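Local coordinates for oxygen-independent coproporphyrinogen III oxidase (Escherichia coli, PDB 1OLT), which catalyses the anaerobic oxidative decarboxylation of two propionate groups of coproporphyrinogen III to the vinyl groups of protoporphyrinogen IX, using a [4Fe-4S] cluster and S-adenosylmethionine, at residues L30-D35 with Y336-K341; D83-A88 with K341-Y346; S106-G111 with F134-D139; R370-K375 with E389-L394. One frame throughout, in Å; residues are numbered along the deposited sequence.

Contact 1. Residues L30-D35 with Y336-K341; sequences LEFSED and YAQNQK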
# COMPACT_ATOMS: atom_id res chain seq x y z
N LEU A 30 -5.80 4.07 14.40
CA LEU A 30 -6.68 4.26 15.58
C LEU A 30 -5.96 4.99 16.71
O LEU A 30 -6.59 5.73 17.48
CB LEU A 30 -7.17 2.95 16.17
CG LEU A 30 -8.01 2.00 15.35
CD1 LEU A 30 -8.31 0.74 16.21
CD2 LEU A 30 -9.27 2.70 14.89
N GLU A 31 -4.65 4.78 16.83
CA GLU A 31 -3.88 5.37 17.91
C GLU A 31 -3.33 6.78 17.63
O GLU A 31 -2.68 7.33 18.49
CB GLU A 31 -2.73 4.44 18.27
CG GLU A 31 -3.15 2.99 18.53
CD GLU A 31 -4.36 2.82 19.46
OE1 GLU A 31 -4.58 3.63 20.42
OE2 GLU A 31 -5.11 1.84 19.23
N PHE A 32 -3.59 7.34 16.45
CA PHE A 32 -3.05 8.68 16.12
C PHE A 32 -3.82 9.69 16.95
O PHE A 32 -5.00 9.56 17.11
CB PHE A 32 -3.18 9.03 14.60
CG PHE A 32 -2.31 8.20 13.66
CD1 PHE A 32 -1.52 7.15 14.08
CD2 PHE A 32 -2.34 8.46 12.29
CE1 PHE A 32 -0.77 6.39 13.16
CE2 PHE A 32 -1.59 7.71 11.38
CZ PHE A 32 -0.79 6.68 11.83
N SER A 33 -3.14 10.70 17.48
CA SER A 33 -3.77 11.68 18.33
C SER A 33 -3.46 13.13 17.86
O SER A 33 -2.37 13.45 17.45
CB SER A 33 -3.29 11.47 19.76
OG SER A 33 -3.38 12.65 20.51
N GLU A 34 -4.45 13.99 17.99
CA GLU A 34 -4.33 15.39 17.58
C GLU A 34 -3.43 16.18 18.51
O GLU A 34 -3.10 17.30 18.21
CB GLU A 34 -5.70 16.03 17.46
CG GLU A 34 -6.54 15.37 16.36
CD GLU A 34 -7.93 15.98 16.21
OE1 GLU A 34 -8.09 17.17 16.52
OE2 GLU A 34 -8.87 15.25 15.77
N ASP A 35 -3.03 15.57 19.62
CA ASP A 35 -2.10 16.15 20.56
C ASP A 35 -0.67 16.16 20.04
O ASP A 35 0.13 16.94 20.50
CB ASP A 35 -2.16 15.35 21.86
CG ASP A 35 -3.45 15.62 22.68
OD1 ASP A 35 -4.08 16.71 22.46
OD2 ASP A 35 -3.89 14.82 23.56
N TYR A 336 4.67 8.42 13.64
CA TYR A 336 3.76 8.55 12.53
C TYR A 336 3.04 9.90 12.67
O TYR A 336 2.70 10.32 13.75
CB TYR A 336 2.75 7.39 12.44
CG TYR A 336 3.34 5.98 12.46
CD1 TYR A 336 4.63 5.73 11.97
CD2 TYR A 336 2.62 4.89 12.97
CE1 TYR A 336 5.19 4.45 11.98
CE2 TYR A 336 3.18 3.59 13.00
CZ TYR A 336 4.46 3.38 12.49
OH TYR A 336 5.06 2.12 12.52
N ALA A 337 2.82 10.58 11.54
CA ALA A 337 2.16 11.87 11.50
C ALA A 337 1.31 11.93 10.25
O ALA A 337 1.75 11.55 9.17
CB ALA A 337 3.22 12.97 11.49
N GLN A 338 0.12 12.46 10.37
CA GLN A 338 -0.78 12.52 9.22
C GLN A 338 -1.28 13.92 9.02
O GLN A 338 -1.63 14.61 9.98
CB GLN A 338 -2.02 11.63 9.41
CG GLN A 338 -2.84 11.41 8.18
CD GLN A 338 -3.98 10.38 8.33
OE1 GLN A 338 -4.44 10.13 9.43
NE2 GLN A 338 -4.42 9.79 7.20
N ASN A 339 -1.33 14.31 7.77
CA ASN A 339 -1.99 15.54 7.35
C ASN A 339 -3.52 15.45 7.46
O ASN A 339 -4.12 14.35 7.38
CB ASN A 339 -1.63 15.83 5.89
CG ASN A 339 -0.25 16.43 5.72
OD1 ASN A 339 0.38 16.93 6.69
ND2 ASN A 339 0.25 16.42 4.43
N GLN A 340 -4.14 16.59 7.67
CA GLN A 340 -5.59 16.81 7.49
C GLN A 340 -6.13 15.94 6.36
O GLN A 340 -5.60 15.95 5.26
CB GLN A 340 -5.86 18.31 7.21
CG GLN A 340 -5.45 19.28 8.32
CD GLN A 340 -6.26 19.20 9.59
OE1 GLN A 340 -7.31 18.56 9.65
NE2 GLN A 340 -5.73 19.81 10.66
N LYS A 341 -7.20 15.22 6.64
CA LYS A 341 -7.85 14.39 5.66
C LYS A 341 -8.98 15.06 4.89
O LYS A 341 -9.43 14.54 3.91
CB LYS A 341 -8.33 13.05 6.29
CG LYS A 341 -9.54 13.10 7.18
CD LYS A 341 -9.72 11.74 7.97
CE LYS A 341 -9.95 10.53 7.04
NZ LYS A 341 -9.58 9.21 7.69

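Contact 2. Residues D83-A88 with K341-Y346; sequences DQYLDA and KELKQY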
# COMPACT_ATOMS: atom_id res chain seq x y z
N ASP A 83 -5.14 22.43 -10.26
CA ASP A 83 -4.20 23.60 -10.20
C ASP A 83 -4.16 24.23 -8.81
O ASP A 83 -3.10 24.56 -8.33
CB ASP A 83 -4.54 24.67 -11.21
CG ASP A 83 -4.37 24.19 -12.63
OD1 ASP A 83 -3.25 23.66 -13.03
OD2 ASP A 83 -5.39 24.29 -13.39
N GLN A 84 -5.34 24.36 -8.17
CA GLN A 84 -5.45 24.87 -6.82
C GLN A 84 -4.70 23.93 -5.84
O GLN A 84 -4.04 24.38 -4.97
CB GLN A 84 -6.90 24.96 -6.35
CG GLN A 84 -7.82 25.84 -7.19
CD GLN A 84 -9.26 25.83 -6.72
OE1 GLN A 84 -9.72 24.81 -6.18
NE2 GLN A 84 -9.99 27.00 -6.88
N TYR A 85 -4.81 22.63 -6.06
CA TYR A 85 -4.19 21.68 -5.20
C TYR A 85 -2.66 21.73 -5.31
O TYR A 85 -1.97 21.71 -4.28
CB TYR A 85 -4.73 20.28 -5.53
CG TYR A 85 -4.26 19.22 -4.58
CD1 TYR A 85 -4.74 19.18 -3.31
CD2 TYR A 85 -3.36 18.28 -4.97
CE1 TYR A 85 -4.32 18.21 -2.41
CE2 TYR A 85 -2.95 17.25 -4.08
CZ TYR A 85 -3.43 17.26 -2.79
OH TYR A 85 -3.06 16.28 -1.86
N LEU A 86 -2.13 21.83 -6.52
CA LEU A 86 -0.71 22.01 -6.71
C LEU A 86 -0.24 23.35 -6.17
O LEU A 86 0.91 23.43 -5.70
CB LEU A 86 -0.28 21.88 -8.18
CG LEU A 86 -0.32 20.52 -8.87
CD1 LEU A 86 0.47 20.43 -10.17
CD2 LEU A 86 0.05 19.49 -8.03
N ASP A 87 -1.10 24.38 -6.14
CA ASP A 87 -0.72 25.63 -5.46
C ASP A 87 -0.44 25.34 -3.98
O ASP A 87 0.48 25.89 -3.41
CB ASP A 87 -1.77 26.73 -5.57
CG ASP A 87 -1.91 27.28 -6.96
OD1 ASP A 87 -0.99 27.16 -7.79
OD2 ASP A 87 -2.98 27.89 -7.32
N ALA A 88 -1.30 24.53 -3.36
CA ALA A 88 -1.15 24.17 -1.94
C ALA A 88 0.05 23.26 -1.68
O ALA A 88 0.77 23.46 -0.73
CB ALA A 88 -2.40 23.53 -1.43
N LYS A 341 -7.20 15.22 6.64
CA LYS A 341 -7.85 14.39 5.66
C LYS A 341 -8.98 15.06 4.89
O LYS A 341 -9.43 14.54 3.91
CB LYS A 341 -8.33 13.05 6.29
CG LYS A 341 -9.54 13.10 7.18
CD LYS A 341 -9.72 11.74 7.97
CE LYS A 341 -9.95 10.53 7.04
NZ LYS A 341 -9.58 9.21 7.69
N GLU A 342 -9.43 16.20 5.30
CA GLU A 342 -10.43 16.90 4.50
C GLU A 342 -9.73 18.02 3.82
O GLU A 342 -8.99 18.78 4.43
CB GLU A 342 -11.51 17.47 5.37
CG GLU A 342 -11.75 16.60 6.54
CD GLU A 342 -13.11 16.11 6.58
OE1 GLU A 342 -13.36 15.02 5.95
OE2 GLU A 342 -13.90 16.82 7.27
N LEU A 343 -10.04 18.16 2.56
CA LEU A 343 -9.38 19.09 1.74
C LEU A 343 -9.46 20.53 2.20
O LEU A 343 -8.45 21.22 2.15
CB LEU A 343 -9.86 18.93 0.29
CG LEU A 343 -9.04 19.69 -0.73
CD1 LEU A 343 -7.60 19.19 -0.72
CD2 LEU A 343 -9.63 19.50 -2.11
N LYS A 344 -10.64 20.96 2.68
CA LYS A 344 -10.81 22.32 3.09
C LYS A 344 -9.92 22.60 4.30
O LYS A 344 -9.31 23.68 4.39
CB LYS A 344 -12.26 22.61 3.46
CG LYS A 344 -12.48 24.01 3.99
CD LYS A 344 -14.00 24.15 4.35
CE LYS A 344 -14.34 25.53 4.96
NZ LYS A 344 -15.10 26.37 3.92
N GLN A 345 -9.66 21.65 5.17
CA GLN A 345 -8.78 22.03 6.38
C GLN A 345 -7.28 21.80 5.95
O GLN A 345 -6.39 22.46 6.50
CB GLN A 345 -9.09 21.22 7.74
CG GLN A 345 -10.63 21.33 8.22
CD GLN A 345 -10.92 22.69 8.68
OE1 GLN A 345 -11.88 23.32 8.22
NE2 GLN A 345 -10.09 23.19 9.58
N TYR A 346 -7.01 20.86 5.02
CA TYR A 346 -5.68 20.83 4.48
C TYR A 346 -5.32 22.23 3.90
O TYR A 346 -4.31 22.79 4.24
CB TYR A 346 -5.62 19.71 3.41
CG TYR A 346 -4.33 19.73 2.61
CD1 TYR A 346 -3.16 19.17 3.11
CD2 TYR A 346 -4.26 20.32 1.37
CE1 TYR A 346 -1.96 19.24 2.39
CE2 TYR A 346 -3.06 20.41 0.66
CZ TYR A 346 -1.92 19.86 1.17
OH TYR A 346 -0.74 19.93 0.47

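Contact 3. Residues S106-G111 with F134-D139; sequences SQLHWG and FQFNAD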
# COMPACT_ATOMS: atom_id res chain seq x y z
N SER A 106 15.53 8.29 -2.13
CA SER A 106 15.67 7.02 -2.80
C SER A 106 14.36 6.54 -3.42
O SER A 106 14.34 5.59 -4.23
CB SER A 106 16.19 5.96 -1.80
OG SER A 106 15.26 5.80 -0.73
N GLN A 107 13.28 7.22 -3.08
CA GLN A 107 11.93 6.74 -3.42
C GLN A 107 10.88 7.87 -3.50
O GLN A 107 10.84 8.69 -2.59
CB GLN A 107 11.52 5.79 -2.34
CG GLN A 107 10.43 4.86 -2.66
CD GLN A 107 10.28 3.73 -1.56
OE1 GLN A 107 10.75 2.59 -1.75
NE2 GLN A 107 9.64 4.07 -0.42
N LEU A 108 10.05 7.88 -4.55
CA LEU A 108 8.91 8.78 -4.64
C LEU A 108 7.76 7.98 -5.22
O LEU A 108 7.94 7.29 -6.23
CB LEU A 108 9.22 9.95 -5.58
CG LEU A 108 8.05 10.81 -6.07
CD1 LEU A 108 7.44 11.52 -4.92
CD2 LEU A 108 8.54 11.76 -7.12
N HIS A 109 6.58 8.13 -4.62
CA HIS A 109 5.39 7.57 -5.14
C HIS A 109 4.23 8.57 -5.05
O HIS A 109 4.09 9.30 -4.05
CB HIS A 109 5.00 6.36 -4.37
CG HIS A 109 3.76 5.70 -4.87
ND1 HIS A 109 3.80 4.65 -5.73
CD2 HIS A 109 2.46 5.96 -4.66
CE1 HIS A 109 2.56 4.24 -5.99
NE2 HIS A 109 1.73 5.00 -5.34
N TRP A 110 3.44 8.60 -6.10
CA TRP A 110 2.21 9.34 -6.11
C TRP A 110 1.07 8.31 -6.05
O TRP A 110 0.96 7.45 -6.90
CB TRP A 110 2.06 10.17 -7.38
CG TRP A 110 3.08 11.31 -7.56
CD1 TRP A 110 4.11 11.65 -6.72
CD2 TRP A 110 3.16 12.22 -8.66
NE1 TRP A 110 4.84 12.68 -7.24
CE2 TRP A 110 4.28 13.07 -8.44
CE3 TRP A 110 2.42 12.41 -9.82
CZ2 TRP A 110 4.66 14.06 -9.33
CZ3 TRP A 110 2.82 13.43 -10.73
CH2 TRP A 110 3.90 14.23 -10.47
N GLY A 111 0.18 8.52 -5.09
CA GLY A 111 -0.97 7.70 -4.87
C GLY A 111 -2.22 8.57 -4.84
O GLY A 111 -2.17 9.80 -5.03
N PHE A 134 14.11 18.80 -3.13
CA PHE A 134 14.73 17.64 -2.50
C PHE A 134 15.81 17.12 -3.44
O PHE A 134 15.71 17.28 -4.68
CB PHE A 134 13.70 16.49 -2.27
CG PHE A 134 12.54 16.85 -1.37
CD1 PHE A 134 12.65 16.72 -0.01
CD2 PHE A 134 11.32 17.30 -1.90
CE1 PHE A 134 11.58 17.00 0.81
CE2 PHE A 134 10.27 17.58 -1.09
CZ PHE A 134 10.38 17.43 0.26
N GLN A 135 16.82 16.51 -2.87
CA GLN A 135 17.89 15.89 -3.62
C GLN A 135 17.59 14.41 -3.94
O GLN A 135 17.62 13.55 -3.07
CB GLN A 135 19.22 16.00 -2.83
CG GLN A 135 20.42 15.79 -3.76
CD GLN A 135 21.78 16.12 -3.13
OE1 GLN A 135 21.89 16.95 -2.18
NE2 GLN A 135 22.84 15.49 -3.68
N PHE A 136 17.32 14.13 -5.22
CA PHE A 136 16.94 12.79 -5.67
C PHE A 136 18.17 12.01 -6.05
O PHE A 136 19.05 12.53 -6.76
CB PHE A 136 16.06 12.88 -6.92
CG PHE A 136 14.64 13.11 -6.64
CD1 PHE A 136 14.22 14.28 -6.00
CD2 PHE A 136 13.71 12.18 -6.99
CE1 PHE A 136 12.91 14.51 -5.75
CE2 PHE A 136 12.36 12.40 -6.71
CZ PHE A 136 11.98 13.56 -6.07
N ASN A 137 18.24 10.77 -5.58
CA ASN A 137 19.28 9.85 -6.08
C ASN A 137 18.97 9.61 -7.59
O ASN A 137 17.82 9.55 -8.02
CB ASN A 137 19.30 8.49 -5.36
CG ASN A 137 19.68 8.59 -3.90
OD1 ASN A 137 20.25 9.60 -3.46
ND2 ASN A 137 19.39 7.53 -3.13
N ALA A 138 20.03 9.45 -8.36
CA ALA A 138 19.89 9.21 -9.81
C ALA A 138 19.13 7.91 -10.12
O ALA A 138 18.43 7.80 -11.14
CB ALA A 138 21.31 9.20 -10.46
N ASP A 139 19.26 6.93 -9.22
CA ASP A 139 18.55 5.65 -9.36
C ASP A 139 17.36 5.52 -8.43
O ASP A 139 16.97 4.43 -8.09
CB ASP A 139 19.51 4.49 -9.13
CG ASP A 139 20.02 4.46 -7.74
OD1 ASP A 139 19.77 5.43 -6.99
OD2 ASP A 139 20.68 3.52 -7.31

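Contact 4. Residues R370-K375 with E389-L394; sequences RRDVIK and EQQWDL. Unlike the reference sequence in segment 389-394: Gln390 (reference Lys).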
# COMPACT_ATOMS: atom_id res chain seq x y z
N ARG A 370 7.62 -4.05 18.79
CA ARG A 370 6.51 -4.83 18.32
C ARG A 370 6.26 -4.54 16.86
O ARG A 370 5.89 -5.43 16.11
CB ARG A 370 5.27 -4.54 19.16
CG ARG A 370 5.32 -5.08 20.62
CD ARG A 370 4.14 -4.66 21.42
NE ARG A 370 4.24 -5.19 22.79
CZ ARG A 370 3.98 -6.43 23.14
NH1 ARG A 370 3.57 -7.33 22.27
NH2 ARG A 370 4.14 -6.77 24.41
N ARG A 371 6.49 -3.29 16.45
CA ARG A 371 6.49 -2.95 15.04
C ARG A 371 7.47 -3.85 14.30
O ARG A 371 7.15 -4.39 13.23
CB ARG A 371 6.87 -1.48 14.81
CG ARG A 371 6.93 -1.05 13.36
CD ARG A 371 7.79 0.18 13.09
NE ARG A 371 9.08 -0.06 13.70
CZ ARG A 371 9.90 0.85 14.21
NH1 ARG A 371 9.62 2.15 14.15
NH2 ARG A 371 11.03 0.44 14.78
N ASP A 372 8.67 -3.98 14.84
CA ASP A 372 9.69 -4.78 14.17
C ASP A 372 9.36 -6.29 14.18
O ASP A 372 9.66 -6.98 13.22
CB ASP A 372 11.08 -4.56 14.80
CG ASP A 372 11.60 -3.14 14.61
OD1 ASP A 372 11.03 -2.42 13.78
OD2 ASP A 372 12.57 -2.67 15.25
N VAL A 373 8.72 -6.79 15.24
CA VAL A 373 8.24 -8.17 15.28
C VAL A 373 7.22 -8.41 14.16
O VAL A 373 7.32 -9.35 13.36
CB VAL A 373 7.63 -8.49 16.65
CG1 VAL A 373 6.88 -9.81 16.64
CG2 VAL A 373 8.73 -8.51 17.73
N ILE A 374 6.25 -7.51 14.10
CA ILE A 374 5.13 -7.64 13.20
C ILE A 374 5.62 -7.50 11.76
O ILE A 374 5.26 -8.32 10.94
CB ILE A 374 4.00 -6.65 13.58
CG1 ILE A 374 3.37 -7.11 14.92
CG2 ILE A 374 2.95 -6.53 12.44
CD1 ILE A 374 2.38 -6.14 15.57
N LYS A 375 6.48 -6.51 11.47
CA LYS A 375 7.06 -6.32 10.11
C LYS A 375 7.78 -7.55 9.64
O LYS A 375 7.58 -7.98 8.53
CB LYS A 375 8.05 -5.14 10.04
CG LYS A 375 7.44 -3.80 9.95
CD LYS A 375 8.50 -2.61 9.94
CE LYS A 375 9.63 -2.77 8.88
NZ LYS A 375 10.63 -3.84 9.30
N GLU A 389 16.38 -9.69 20.57
CA GLU A 389 17.05 -9.72 21.90
C GLU A 389 18.33 -8.86 22.02
O GLU A 389 18.60 -8.29 23.09
CB GLU A 389 17.37 -11.16 22.27
CG GLU A 389 16.13 -12.00 22.47
CD GLU A 389 16.44 -13.37 23.03
OE1 GLU A 389 17.41 -14.00 22.54
OE2 GLU A 389 15.73 -13.81 23.96
N GLN A 390 19.11 -8.78 20.93
CA GLN A 390 20.35 -7.98 20.91
C GLN A 390 20.00 -6.51 20.81
O GLN A 390 20.29 -5.73 21.73
CB GLN A 390 21.26 -8.36 19.73
CG GLN A 390 22.36 -7.29 19.41
CD GLN A 390 23.60 -7.88 18.75
OE1 GLN A 390 23.49 -8.80 17.94
NE2 GLN A 390 24.77 -7.35 19.11
N GLN A 391 19.37 -6.13 19.69
CA GLN A 391 19.02 -4.73 19.44
C GLN A 391 18.33 -4.03 20.61
O GLN A 391 18.63 -2.87 20.90
CB GLN A 391 18.12 -4.61 18.19
CG GLN A 391 18.17 -3.22 17.50
CD GLN A 391 17.04 -3.03 16.48
OE1 GLN A 391 16.42 -1.96 16.41
NE2 GLN A 391 16.78 -4.07 15.68
N TRP A 392 17.41 -4.74 21.28
CA TRP A 392 16.56 -4.17 22.33
C TRP A 392 16.87 -4.64 23.77
O TRP A 392 16.14 -4.31 24.69
CB TRP A 392 15.10 -4.46 22.01
CG TRP A 392 14.62 -3.81 20.75
CD1 TRP A 392 14.30 -4.43 19.58
CD2 TRP A 392 14.39 -2.40 20.54
NE1 TRP A 392 13.89 -3.50 18.66
CE2 TRP A 392 13.93 -2.25 19.22
CE3 TRP A 392 14.51 -1.26 21.35
CZ2 TRP A 392 13.61 -0.99 18.67
CZ3 TRP A 392 14.20 -0.01 20.80
CH2 TRP A 392 13.74 0.11 19.47
N ASP A 393 17.95 -5.41 23.95
CA ASP A 393 18.41 -5.87 25.28
C ASP A 393 17.25 -6.50 26.09
O ASP A 393 16.95 -6.10 27.24
CB ASP A 393 19.10 -4.72 26.06
CG ASP A 393 19.97 -5.22 27.23
OD1 ASP A 393 19.43 -5.66 28.27
OD2 ASP A 393 21.23 -5.22 27.21
N LEU A 394 16.61 -7.49 25.49
CA LEU A 394 15.55 -8.23 26.19
C LEU A 394 15.70 -9.74 26.00
O LEU A 394 16.45 -10.19 25.14
CB LEU A 394 14.16 -7.70 25.74
CG LEU A 394 13.32 -8.14 24.50
CD1 LEU A 394 12.91 -6.92 23.75
CD2 LEU A 394 13.94 -9.15 23.53

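Contact 1. Residues L30-D35 with Y336-K341
Strand 335-339, the middle strand of a three-stranded antiparallel sheet, is met here by the loop that runs into helix 38-45. Phe32 of the loop packs on Tyr336 and Gln338 of the strand. All three residues are buried. The far end of the Phe32 ring does most of the touching: CZ lies 3.7 Å from Tyr336 CB. Tyr336 is modelled in two conformers; in one of them Phe32 CE1 comes in at the edge of the tyrosine ring, near its plane, 3.7 Å from Tyr336 CD2. With Phe32 CG anti to the carbonyl carbon (chi1 -68°), the ring is carried over to the strand. On its other flank, Phe32 CD2 is 3.9 Å from Gln338 OE1. This oxygen lies at the edge of the phenylalanine ring, near its plane, and the amide stands almost upright to the ring, at 86°. The amide has polar partners of its own: OE1 accepts from Arg359 and NE2 donates to Ser327 O. Tyr336 OH bonds to Tyr26 O. Replacing Phe32 by an alanine would probably open a gap beside Tyr336 CB and leave Gln338 OE1 without the ring edge that borders it. Gln338 also touches Ile329, which binds S-adenosylmethionine. The contact is therefore apolar at Tyr336, while at Gln338 a ring edge borders an amide already held at both ends, close to the S-adenosylmethionine pocket.

Contact 2. Residues D83-A88 with K341-Y346
This is a buried helix-to-helix packing contact, made mainly by side chains. It joins helix 80-96 of the radical SAM core to the first turn of helix 343-353, which links strands 335-339 and 357-362 of the three-stranded sheet. Tyr85 and Ala88 of the first helix meet Leu343 and Tyr346 of the second. Tyr85 CE1 is the shared point: it lies 3.8 Å from Leu343 CD1 and 4.0 Å from Tyr346 CE2. The two tyrosine rings meet obliquely, with planes at 37° and centroids 5.8 Å apart. Tyr346 CE2 also reaches Ala88 CB, at 3.8 Å, so one ring carbon of Tyr346 touches both residues of helix 80-96. Tyr346 holds CG anti to its own N (chi1 170°), which carries the ring across to that helix. On Leu343 a single methyl, CD1, makes the contact and sits obliquely to the Tyr85 ring, near CD1 and CE1 of the tyrosine. Glu342 takes the N-cap position just before these residues, and Tyr346 N donates to its carbonyl, Glu342 O, at 2.9 Å. Both hydroxyls find partners beyond the two segments. Tyr85 OH bonds to His58 O of strand 53-62 and to Val326 N of a loop, and its ring packs edge-to-face with Phe61. Tyr346 OH bonds to Glu92, one turn beyond Ala88, and so gives helix 80-96 a polar tie beside the apolar contact. The tyrosines thus give carbon surface to the interface while their hydroxyls are bonded at its border, which probably helps hold each ring in place.

Contact 3. Residues S106-G111 with F134-D139
Leu108 meets Phe136 where strand 105-112 passes the short strand 136-137. One leucine methyl does the work: CD2 is 3.9 Å from Phe136 CE2 and 4.0 Å from Phe136 CZ. The methyl comes in at the edge of the ring, in its plane. Leu108 CB adds a longer approach to Phe136 CE2, at 4.1 Å. The leucine sets CG opposite its N across the CA-CB bond (chi1 166°), and chi2 near 65° then leads CD2 to the ring. Phe136 has CG anti to the carbonyl carbon instead (chi1 -83°). Its CB does not point at the leucine; the ring end closes the distance. Nearby, Asn137 brings ND2 against Ser106, 3.8 Å from both Ser106 CA and Ser106 CB, a packing contact. Ser106 OG bonds to Gln316. The Phe136 ring also forms a cation-pi pair with Arg131, from the helix that precedes it. Segment 106-111 belongs to the parallel part of the main sheet of the radical SAM core, between strands 53-62 and 140-146. Its last residue, Gly111, touches S-adenosylmethionine. Met127 of helix 120-133 also packs on Leu108. Phe136 thus lies at the end of the beta-alpha-beta connection between strands 105-112 and 140-146, with its ring edge against the first of these strands.

Contact 4. Residues R370-K375 with E389-L394
Asp372 of helix 365-380 reaches toward Trp392 and Gln391 at the end of helix 385-391. From CA its CB points at the other segment. CG follows anti to the carbonyl carbon (chi1 -65°), and there the two oxygens part. OD1 stays with its own helix. Arg371 grips it side-on with two nitrogens: NE at 3.1 Å from OD1, and NH2 at 3.0 Å from OD1 in a salt bridge. Both come from one face of the carboxylate, tilted out of its plane, while OD1 lies close to the guanidinium plane. OD2 faces the other segment. It lies at the edge of the indole, in the ring plane, 3.7 Å from Trp392 NE1 and 3.9 Å from Trp392 CZ2. The spacing to NE1 is too long for a hydrogen bond, and this buried N-H has no partner in the model. The helix that brings Trp392 here ends in a Schellman motif. Asp393, with positive phi, is its C-prime residue; Leu394 N bonds to Glu389 O and Asp393 N to Gln390 O. Both helices belong to the HemN C-terminal domain. Gln391 OE1 stops 4.1 Å from Asp372 OD2, a distant approach of two oxygens. With an alanine in place of Asp372, Arg371 NE and NH2 would lose their shared acceptor, and the guanidinium would probably be freer to turn. The Trp392 side chain also touches Cys368 and Ile369 of helix 365-380.

In the fold
From the N terminus, segment 30-35 comes first, and contact 1 closes only when the chain returns at strand 335-339. Helix 80-96 opens contact 2 inside that loop. Contact 2 closes on helix 343-353, just after contact 1, so the two cross. They share Lys341 and touch where Gln340 packs on Tyr346. Contact 3 is nested within both loops and is the local connection after strand 105-112. Contact 4 follows in series and closes a short excursion through strand 382-384 between two C-terminal domain helices. It meets contact 1 where Tyr336 packs on Arg371. Contacts 1 and 2 tie the three-stranded sheet, and the helix between two of its strands, to the N-terminal loop and the radical SAM core.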